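Local atomic coordinates of heme-binding protein A / AI-2 binding protein A (Helicobacter pylori SS1, PDB entry 6OFQ), a protein that probably captures short peptides in the periplasm and delivers them to an ABC transporter, as a type II periplasmic binding protein bound here to peptide STSA. Residues 140-145 and 450-455; 441-446 and 455-460. One frame throughout, in Å; residues are numbered along the deposited sequence.

In the fold
Both contacts involve the irregular chain that joins helix 445-449 to helix 462-473, and they share Asn455. Contact 1 is long-range: it sets the first part of that connection, 450-455, beside the first turn of helix 142-147, and it is only partly buried. Its chemistry is light, consisting of van der Waals touches, an amide over a tyrosine ring and two bridging waters. Contact 2 is local and mostly buried. There 455-460 folds back on 441-446, and an asparagine side chain bonds to backbone groups beside an indole. The two contacts meet directly, with Gln454 against Thr441 and Leu442, and Glu145 O probably hydrogen-bonded to Gln446 NE2.

Contact 1. Residues 140-145 and 450-455; sequences SYKYWE and AIPTQN
Gln454 reaches across to Tyr143 and shows how one extended side chain can span a gap between two backbones. Its CB packs against Leu442 of helix 436-443. CG stands beside the backbone N (chi1 -52°), and from there the chain runs straight on through CD to the amide. NE2 arrives over one face of the Tyr143 ring, displaced toward the rim and 3.8 Å from Tyr143 CD1, with Thr441 CG2 also close by. The amide plane stands nearly upright on the ring, 80° from it, so a nitrogen rather than a flat face meets the pi system. The phenol is held at its far end by Asp431, to which Tyr143 OH is hydrogen-bonded, while Phe183 lies nearly parallel to the ring.

Closer to the start of the helix, Pro452, which follows a cis peptide bond, offers its ring carbons: CD lies 3.8 Å from Ser140 OG, and CG meets Lys142 CE at 4.2 Å. Two waters join the segments here. Pro452 O takes protons from both, water 1 at 2.8 Å, which also pairs with Ser140 OG, and water 2, which also donates to Lys142 O at 2.8 Å. At the other end, Ala450 CB rests 3.9 Å from Glu145 C.

This is a hydrated seam without direct hydrogen bonds between the segments, consistent with the meeting of two lobes across the cleft of a type II periplasmic binding protein.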
ATOM      1  N   SER A 140       8.310 -14.066   2.445  1.00 10.13           N
ATOM      2  CA  SER A 140       7.464 -14.371   1.323  1.00 10.71           C
ATOM      3  C   SER A 140       7.385 -13.151   0.401  1.00  7.79           C
ATOM      4  O   SER A 140       7.294 -12.003   0.862  1.00  6.69           O
ATOM      5  CB  SER A 140       6.058 -14.674   1.780  1.00 12.57           C
ATOM      6  OG  SER A 140       5.244 -14.944   0.653  1.00 22.58           O
ATOM      7  N   TYR A 141       7.349 -13.409  -0.914  1.00  6.04           N
ATOM      8  CA  TYR A 141       7.154 -12.362  -1.924  1.00  5.22           C
ATOM      9  C   TYR A 141       5.680 -12.176  -2.146  1.00  5.15           C
ATOM     10  O   TYR A 141       5.109 -12.634  -3.127  1.00  5.65           O
ATOM     11  CB  TYR A 141       7.917 -12.759  -3.208  1.00  5.17           C
ATOM     12  CG  TYR A 141       9.443 -12.803  -3.017  1.00  5.30           C
ATOM     13  CD1 TYR A 141      10.174 -11.665  -2.705  1.00  5.54           C
ATOM     14  CD2 TYR A 141      10.168 -13.999  -3.226  1.00  5.90           C
ATOM     15  CE1 TYR A 141      11.547 -11.681  -2.493  1.00  5.70           C
ATOM     16  CE2 TYR A 141      11.562 -13.991  -3.140  1.00  6.34           C
ATOM     17  CZ  TYR A 141      12.236 -12.862  -2.758  1.00  5.83           C
ATOM     18  OH  TYR A 141      13.604 -12.909  -2.582  1.00  6.41           O
ATOM     19  N   LYS A 142       5.081 -11.447  -1.204  1.00  5.47           N
ATOM     20  CA  LYS A 142       3.643 -11.380  -1.090  1.00  5.60           C
ATOM     21  C   LYS A 142       2.903 -10.737  -2.232  1.00  5.08           C
ATOM     22  O   LYS A 142       1.916 -11.301  -2.742  1.00  4.77           O
ATOM     23  CB  LYS A 142       3.184 -10.711   0.244  1.00  7.02           C
ATOM     24  CG  LYS A 142       3.578 -11.483   1.513  1.00  9.69           C
ATOM     25  CD  LYS A 142       3.401 -10.618   2.773  1.00 12.37           C
ATOM     26  CE  LYS A 142       4.157 -10.971   4.048  1.00 17.90           C
ATOM     27  NZ  LYS A 142       3.656 -10.159   5.196  1.00 22.97           N
ATOM     28  N   TYR A 143       3.325  -9.556  -2.682  1.00  4.34           N
ATOM     29  CA  TYR A 143       2.710  -8.957  -3.834  1.00  4.35           C
ATOM     30  C   TYR A 143       2.867  -9.865  -5.027  1.00  4.09           C
ATOM     31  O   TYR A 143       1.918  -9.953  -5.815  1.00  4.69           O
ATOM     32  CB  TYR A 143       3.316  -7.601  -4.163  1.00  4.28           C
ATOM     33  CG  TYR A 143       2.601  -6.370  -3.583  1.00  3.96           C
ATOM     34  CD1 TYR A 143       1.505  -5.870  -4.247  1.00  3.94           C
ATOM     35  CD2 TYR A 143       3.100  -5.639  -2.514  1.00  4.07           C
ATOM     36  CE1 TYR A 143       0.852  -4.717  -3.835  1.00  3.79           C
ATOM     37  CE2 TYR A 143       2.484  -4.466  -2.078  1.00  3.91           C
ATOM     38  CZ  TYR A 143       1.386  -4.016  -2.788  1.00  3.62           C
ATOM     39  OH  TYR A 143       0.847  -2.808  -2.391  1.00  4.00           O
ATOM     40  N   TRP A 144       4.080 -10.341  -5.313  1.00  4.76           N
ATOM     41  CA  TRP A 144       4.334 -11.147  -6.512  1.00  4.55           C
ATOM     42  C   TRP A 144       3.377 -12.346  -6.581  1.00  4.73           C
ATOM     43  O   TRP A 144       2.755 -12.606  -7.630  1.00  5.14           O
ATOM     44  CB  TRP A 144       5.801 -11.584  -6.578  1.00  4.62           C
ATOM     45  CG  TRP A 144       6.160 -12.326  -7.789  1.00  4.83           C
ATOM     46  CD1 TRP A 144       5.839 -13.623  -8.086  1.00  5.47           C
ATOM     47  CD2 TRP A 144       6.908 -11.826  -8.913  1.00  4.48           C
ATOM     48  NE1 TRP A 144       6.286 -13.924  -9.352  1.00  5.10           N
ATOM     49  CE2 TRP A 144       6.975 -12.858  -9.881  1.00  4.88           C
ATOM     50  CE3 TRP A 144       7.556 -10.619  -9.205  1.00  4.77           C
ATOM     51  CZ2 TRP A 144       7.580 -12.693 -11.117  1.00  4.71           C
ATOM     52  CZ3 TRP A 144       8.205 -10.467 -10.410  1.00  5.07           C
ATOM     53  CH2 TRP A 144       8.217 -11.512 -11.376  1.00  4.77           C
ATOM     54  N   GLU A 145       3.286 -13.063  -5.455  0.50  4.61           N
ATOM     55  CA  GLU A 145       2.390 -14.202  -5.355  0.50  5.34           C
ATOM     56  C   GLU A 145       0.936 -13.851  -5.493  0.50  5.22           C
ATOM     57  O   GLU A 145       0.187 -14.401  -6.305  0.50  5.34           O
ATOM     58  CB  GLU A 145       2.650 -15.016  -4.081  0.50  5.84           C
ATOM     59  CG  GLU A 145       4.006 -15.703  -4.075  0.50  6.64           C
ATOM     60  CD  GLU A 145       4.172 -16.617  -5.274  0.50  7.71           C
ATOM     61  OE1 GLU A 145       3.310 -17.486  -5.516  0.50  9.36           O
ATOM     62  OE2 GLU A 145       5.113 -16.367  -6.058  0.50  9.56           O
ATOM     63  N   ALA A 450      -2.821 -17.146  -2.610  1.00  8.36           N
ATOM     64  CA  ALA A 450      -1.519 -16.908  -2.034  1.00  7.75           C
ATOM     65  C   ALA A 450      -1.564 -16.958  -0.510  1.00  9.48           C
ATOM     66  O   ALA A 450      -2.532 -16.459   0.079  1.00 10.93           O
ATOM     67  CB  ALA A 450      -0.965 -15.562  -2.546  1.00  7.27           C
ATOM     68  N   ILE A 451      -0.573 -17.558   0.120  1.00  9.82           N
ATOM     69  CA  ILE A 451      -0.485 -17.540   1.581  1.00 10.57           C
ATOM     70  C   ILE A 451       0.910 -17.073   1.912  1.00  9.06           C
ATOM     71  O   ILE A 451       1.893 -17.698   1.465  1.00  9.36           O
ATOM     72  CB  ILE A 451      -0.591 -18.970   2.155  1.00 14.00           C
ATOM     73  CG1 ILE A 451      -1.953 -19.572   1.862  1.00 17.59           C
ATOM     74  CG2 ILE A 451      -0.307 -18.938   3.649  1.00 15.99           C
ATOM     75  CD1 ILE A 451      -1.867 -21.096   2.013  1.00 21.51           C
ATOM     76  N   PRO A 452       1.082 -15.992   2.665  1.00  7.04           N
ATOM     77  CA  PRO A 452       0.026 -15.143   3.198  1.00  7.53           C
ATOM     78  C   PRO A 452      -0.710 -14.422   2.069  1.00  6.98           C
ATOM     79  O   PRO A 452      -0.148 -14.248   0.970  1.00  8.41           O
ATOM     80  CB  PRO A 452       0.797 -14.119   4.017  1.00  8.37           C
ATOM     81  CG  PRO A 452       2.185 -14.630   4.234  1.00  9.78           C
ATOM     82  CD  PRO A 452       2.429 -15.596   3.129  1.00  8.01           C
ATOM     83  N   THR A 453      -1.899 -13.930   2.424  1.00  6.06           N
ATOM     84  CA  THR A 453      -2.808 -13.309   1.483  1.00  5.28           C
ATOM     85  C   THR A 453      -3.040 -11.826   1.767  1.00  4.96           C
ATOM     86  O   THR A 453      -2.981 -11.426   2.911  1.00  6.50           O
ATOM     87  CB  THR A 453      -4.179 -14.005   1.476  1.00  5.55           C
ATOM     88  OG1 THR A 453      -4.905 -13.587   0.337  1.00  5.79           O
ATOM     89  CG2 THR A 453      -4.975 -13.803   2.767  1.00  6.94           C
ATOM     90  N   GLN A 454      -3.394 -11.095   0.696  1.00  4.68           N
ATOM     91  CA  GLN A 454      -3.971  -9.759   0.823  1.00  4.76           C
ATOM     92  C   GLN A 454      -5.474  -9.719   0.606  1.00  5.13           C
ATOM     93  O   GLN A 454      -6.091  -8.663   0.816  1.00  6.88           O
ATOM     94  CB  GLN A 454      -3.322  -8.799  -0.190  1.00  4.89           C
ATOM     95  CG  GLN A 454      -1.796  -8.864  -0.066  1.00  5.58           C
ATOM     96  CD  GLN A 454      -1.078  -7.647  -0.614  1.00  6.07           C
ATOM     97  OE1 GLN A 454      -0.984  -6.649   0.091  1.00  7.49           O
ATOM     98  NE2 GLN A 454      -0.785  -7.671  -1.883  1.00  6.62           N
ATOM     99  N   ASN A 455      -6.049 -10.886   0.341  1.00  4.93           N
ATOM    100  CA  ASN A 455      -7.499 -10.996   0.205  1.00  4.83           C
ATOM    101  C   ASN A 455      -8.006 -11.472   1.580  1.00  5.07           C
ATOM    102  O   ASN A 455      -8.240 -12.666   1.858  1.00  5.22           O
ATOM    103  CB  ASN A 455      -7.847 -11.959  -0.927  1.00  5.39           C
ATOM    104  CG  ASN A 455      -9.322 -12.109  -1.200  1.00  5.35           C
ATOM    105  OD1 ASN A 455     -10.159 -11.834  -0.337  1.00  4.93           O
ATOM    106  ND2 ASN A 455      -9.676 -12.571  -2.392  1.00  5.09           N
TER
HETATM  107  O   HOH W   1       2.269 -14.638  -0.313  1.00 11.75           O
HETATM  108  O   HOH W   2      -0.223 -12.291  -1.144  1.00  7.24           O

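Contact 2. Residues 441-446 and 455-460; sequences TLWSKQ and NGSFYK
Asn455 turns its side chain into the backbone of Leu442, Trp443 and Ser444. With CG anti to the backbone N (chi1 -178°), ND2 donates to Ser444 O at 3.0 Å; the acceptor lies in the amide plane, but the nitrogen stands above the Ser444 carbonyl plane and the bond is bent, 142° at the hydrogen. The same nitrogen also donates to Tyr459 O, while Asn455 OD1 accepts from Tyr459 N; one amide thus grips the backbone N and O of Tyr459 and ties this bend to Ser444. The CA-H of Asn455 contacts Leu442 O, 3.1 Å from Asn455 CA. A type I turn from Asn455 to Phe458, with Gly456 and Ser457 at its corners, is closed by the hydrogen bond from Phe458 N to Asn455 O. Ser457 OG, hydrogen-bonded to Pro496 O, lies 3.5 Å from Trp443 CZ3, and water 3, over a face of the indole, links Leu442 O to Ser457 N. Tyr459 sets its CB at the indole edge, 4.0 Å from Trp443 CE3, and its OH is hydrogen-bonded to Asp494 OD2. Last, Lys460 CA sits 3.8 Å from Lys445 CG. The two lysine side chains cross at about a right angle, and Lys445 NZ forms a salt bridge to Asp462.

The bend packs against the junction of helices 436-443 and 445-449; helix 477-494 lies against Trp443 and Tyr459 through Ile491, and Trp428 of strand 423-429 touches Leu442.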
ATOM      1  N   THR A 441      -5.925  -7.368  -6.907  1.00  3.72           N
ATOM      2  CA  THR A 441      -4.919  -7.629  -5.897  1.00  4.08           C
ATOM      3  C   THR A 441      -5.531  -8.021  -4.564  1.00  4.00           C
ATOM      4  O   THR A 441      -4.888  -8.745  -3.800  1.00  4.15           O
ATOM      5  CB  THR A 441      -4.078  -6.358  -5.760  1.00  4.43           C
ATOM      6  OG1 THR A 441      -3.542  -6.054  -7.049  1.00  5.57           O
ATOM      7  CG2 THR A 441      -2.865  -6.504  -4.805  1.00  5.03           C
ATOM      8  N   LEU A 442      -6.720  -7.493  -4.241  1.00  3.93           N
ATOM      9  CA  LEU A 442      -7.340  -7.702  -2.919  1.00  4.08           C
ATOM     10  C   LEU A 442      -8.525  -8.621  -2.905  1.00  4.39           C
ATOM     11  O   LEU A 442      -8.927  -9.107  -1.848  1.00  5.18           O
ATOM     12  CB  LEU A 442      -7.758  -6.388  -2.229  1.00  4.39           C
ATOM     13  CG  LEU A 442      -6.669  -5.323  -2.258  1.00  5.16           C
ATOM     14  CD1 LEU A 442      -7.252  -4.012  -1.730  1.00  5.87           C
ATOM     15  CD2 LEU A 442      -5.416  -5.691  -1.488  1.00  6.41           C
ATOM     16  N   TRP A 443      -9.169  -8.834  -4.041  1.00  3.96           N
ATOM     17  CA  TRP A 443     -10.469  -9.495  -4.080  1.00  4.10           C
ATOM     18  C   TRP A 443     -10.635 -10.680  -5.030  1.00  4.45           C
ATOM     19  O   TRP A 443     -11.718 -11.242  -5.182  1.00  5.03           O
ATOM     20  CB  TRP A 443     -11.607  -8.474  -4.333  1.00  3.97           C
ATOM     21  CG  TRP A 443     -11.674  -7.333  -3.298  1.00  3.80           C
ATOM     22  CD1 TRP A 443     -11.146  -6.085  -3.403  1.00  3.66           C
ATOM     23  CD2 TRP A 443     -12.245  -7.433  -1.986  1.00  3.41           C
ATOM     24  NE1 TRP A 443     -11.343  -5.380  -2.236  1.00  3.38           N
ATOM     25  CE2 TRP A 443     -12.005  -6.208  -1.341  1.00  3.52           C
ATOM     26  CE3 TRP A 443     -12.927  -8.446  -1.307  1.00  3.64           C
ATOM     27  CZ2 TRP A 443     -12.471  -5.972  -0.062  1.00  3.92           C
ATOM     28  CZ3 TRP A 443     -13.377  -8.173  -0.015  1.00  3.89           C
ATOM     29  CH2 TRP A 443     -13.145  -6.960   0.579  1.00  4.04           C
ATOM     30  N   SER A 444      -9.552 -11.029  -5.727  1.00  4.19           N
ATOM     31  CA  SER A 444      -9.618 -12.113  -6.718  1.00  4.42           C
ATOM     32  C   SER A 444      -9.365 -13.497  -6.104  1.00  4.97           C
ATOM     33  O   SER A 444      -8.713 -13.631  -5.041  1.00  5.20           O
ATOM     34  CB  SER A 444      -8.649 -11.903  -7.880  1.00  4.36           C
ATOM     35  OG  SER A 444      -7.329 -11.969  -7.432  1.00  4.01           O
ATOM     36  N   LYS A 445      -9.735 -14.531  -6.858  1.00  6.41           N
ATOM     37  CA  LYS A 445      -9.295 -15.868  -6.487  1.00  7.12           C
ATOM     38  C   LYS A 445      -7.804 -16.022  -6.470  1.00  6.51           C
ATOM     39  O   LYS A 445      -7.278 -16.680  -5.563  1.00  8.18           O
ATOM     40  CB  LYS A 445      -9.936 -16.909  -7.379  1.00  8.49           C
ATOM     41  CG  LYS A 445     -11.390 -17.088  -7.024  1.00  9.99           C
ATOM     42  CD  LYS A 445     -12.122 -17.978  -8.017  1.00 13.42           C
ATOM     43  CE  LYS A 445     -11.504 -19.376  -7.872  1.00 16.48           C
ATOM     44  NZ  LYS A 445     -12.411 -20.478  -8.291  1.00 21.34           N
ATOM     45  N   GLN A 446      -7.134 -15.438  -7.447  1.00  6.67           N
ATOM     46  CA  GLN A 446      -5.689 -15.484  -7.475  1.00  7.48           C
ATOM     47  C   GLN A 446      -5.140 -14.949  -6.167  1.00  5.93           C
ATOM     48  O   GLN A 446      -4.298 -15.562  -5.511  1.00  7.53           O
ATOM     49  CB  GLN A 446      -5.155 -14.699  -8.677  1.00  7.62           C
ATOM     50  CG  GLN A 446      -3.645 -14.500  -8.593  1.00  8.66           C
ATOM     51  CD  GLN A 446      -2.856 -15.808  -8.655  1.00 11.24           C
ATOM     52  OE1 GLN A 446      -3.159 -16.676  -9.480  1.00 14.84           O
ATOM     53  NE2 GLN A 446      -1.825 -15.954  -7.862  1.00 11.59           N
ATOM     54  N   ASN A 455      -6.049 -10.886   0.341  1.00  4.93           N
ATOM     55  CA  ASN A 455      -7.499 -10.996   0.205  1.00  4.83           C
ATOM     56  C   ASN A 455      -8.006 -11.472   1.580  1.00  5.07           C
ATOM     57  O   ASN A 455      -8.240 -12.666   1.858  1.00  5.22           O
ATOM     58  CB  ASN A 455      -7.847 -11.959  -0.927  1.00  5.39           C
ATOM     59  CG  ASN A 455      -9.322 -12.109  -1.200  1.00  5.35           C
ATOM     60  OD1 ASN A 455     -10.159 -11.834  -0.337  1.00  4.93           O
ATOM     61  ND2 ASN A 455      -9.676 -12.571  -2.392  1.00  5.09           N
ATOM     62  N   GLY A 456      -8.187 -10.488   2.455  1.00  5.92           N
ATOM     63  CA  GLY A 456      -8.470 -10.750   3.866  1.00  7.12           C
ATOM     64  C   GLY A 456      -9.862 -11.281   4.099  1.00  6.37           C
ATOM     65  O   GLY A 456     -10.117 -11.825   5.165  1.00  8.59           O
ATOM     66  N   SER A 457     -10.757 -11.185   3.132  1.00  5.41           N
ATOM     67  CA  SER A 457     -12.089 -11.792   3.208  1.00  5.67           C
ATOM     68  C   SER A 457     -12.135 -13.216   2.652  1.00  5.63           C
ATOM     69  O   SER A 457     -13.144 -13.888   2.662  1.00  6.04           O
ATOM     70  CB  SER A 457     -13.132 -10.928   2.465  1.00  5.60           C
ATOM     71  OG  SER A 457     -13.363  -9.731   3.171  1.00  5.91           O
ATOM     72  N   PHE A 458     -11.013 -13.633   2.067  1.00  6.03           N
ATOM     73  CA  PHE A 458     -10.920 -14.876   1.295  1.00  7.06           C
ATOM     74  C   PHE A 458     -12.062 -14.984   0.290  1.00  6.97           C
ATOM     75  O   PHE A 458     -12.744 -16.004   0.146  1.00  7.57           O
ATOM     76  CB  PHE A 458     -10.876 -16.110   2.235  1.00  8.26           C
ATOM     77  CG  PHE A 458      -9.580 -16.239   3.014  1.00 11.98           C
ATOM     78  CD1 PHE A 458      -9.337 -15.506   4.133  1.00 14.07           C
ATOM     79  CD2 PHE A 458      -8.526 -16.970   2.492  1.00 17.31           C
ATOM     80  CE1 PHE A 458      -8.131 -15.570   4.816  1.00 14.39           C
ATOM     81  CE2 PHE A 458      -7.370 -17.129   3.231  1.00 21.73           C
ATOM     82  CZ  PHE A 458      -7.146 -16.405   4.375  1.00 15.37           C
ATOM     83  N   TYR A 459     -12.317 -13.863  -0.385  1.00  5.40           N
ATOM     84  CA  TYR A 459     -13.412 -13.834  -1.331  1.00  5.32           C
ATOM     85  C   TYR A 459     -13.060 -14.613  -2.590  1.00  6.04           C
ATOM     86  O   TYR A 459     -12.087 -14.255  -3.253  1.00  5.31           O
ATOM     87  CB  TYR A 459     -13.744 -12.387  -1.680  1.00  5.38           C
ATOM     88  CG  TYR A 459     -14.876 -12.147  -2.628  1.00  4.71           C
ATOM     89  CD1 TYR A 459     -16.108 -12.762  -2.505  1.00  4.63           C
ATOM     90  CD2 TYR A 459     -14.710 -11.291  -3.715  1.00  4.41           C
ATOM     91  CE1 TYR A 459     -17.131 -12.572  -3.427  1.00  4.76           C
ATOM     92  CE2 TYR A 459     -15.737 -11.073  -4.599  1.00  4.96           C
ATOM     93  CZ  TYR A 459     -16.977 -11.655  -4.464  1.00  4.52           C
ATOM     94  OH  TYR A 459     -17.930 -11.351  -5.391  1.00  5.66           O
ATOM     95  N   LYS A 460     -13.854 -15.620  -2.892  1.00  6.97           N
ATOM     96  CA  LYS A 460     -13.606 -16.479  -4.055  1.00  6.96           C
ATOM     97  C   LYS A 460     -14.862 -16.554  -4.915  1.00  8.02           C
ATOM     98  O   LYS A 460     -15.788 -17.296  -4.623  1.00 11.85           O
ATOM     99  CB  LYS A 460     -13.243 -17.878  -3.552  1.00  7.75           C
ATOM    100  CG  LYS A 460     -11.949 -17.910  -2.779  1.00  9.31           C
ATOM    101  CD  LYS A 460     -11.562 -19.295  -2.268  1.00 11.02           C
ATOM    102  CE  LYS A 460     -11.485 -20.271  -3.421  1.00 16.46           C
ATOM    103  NZ  LYS A 460     -10.955 -21.482  -2.736  1.00 21.38           N
TER
HETATM  104  O   HOH W   3     -10.431  -9.030   0.769  1.00 12.76           O
HETATM  105  O   HOH W   4      -8.578  -7.456   1.204  1.00 35.87           O
HETATM  106  O   HOH W   5     -12.817 -13.716  -5.882  1.00  6.41           O
HETATM  107  O   HOH W   6     -14.814 -20.170  -6.247  1.00 45.63           O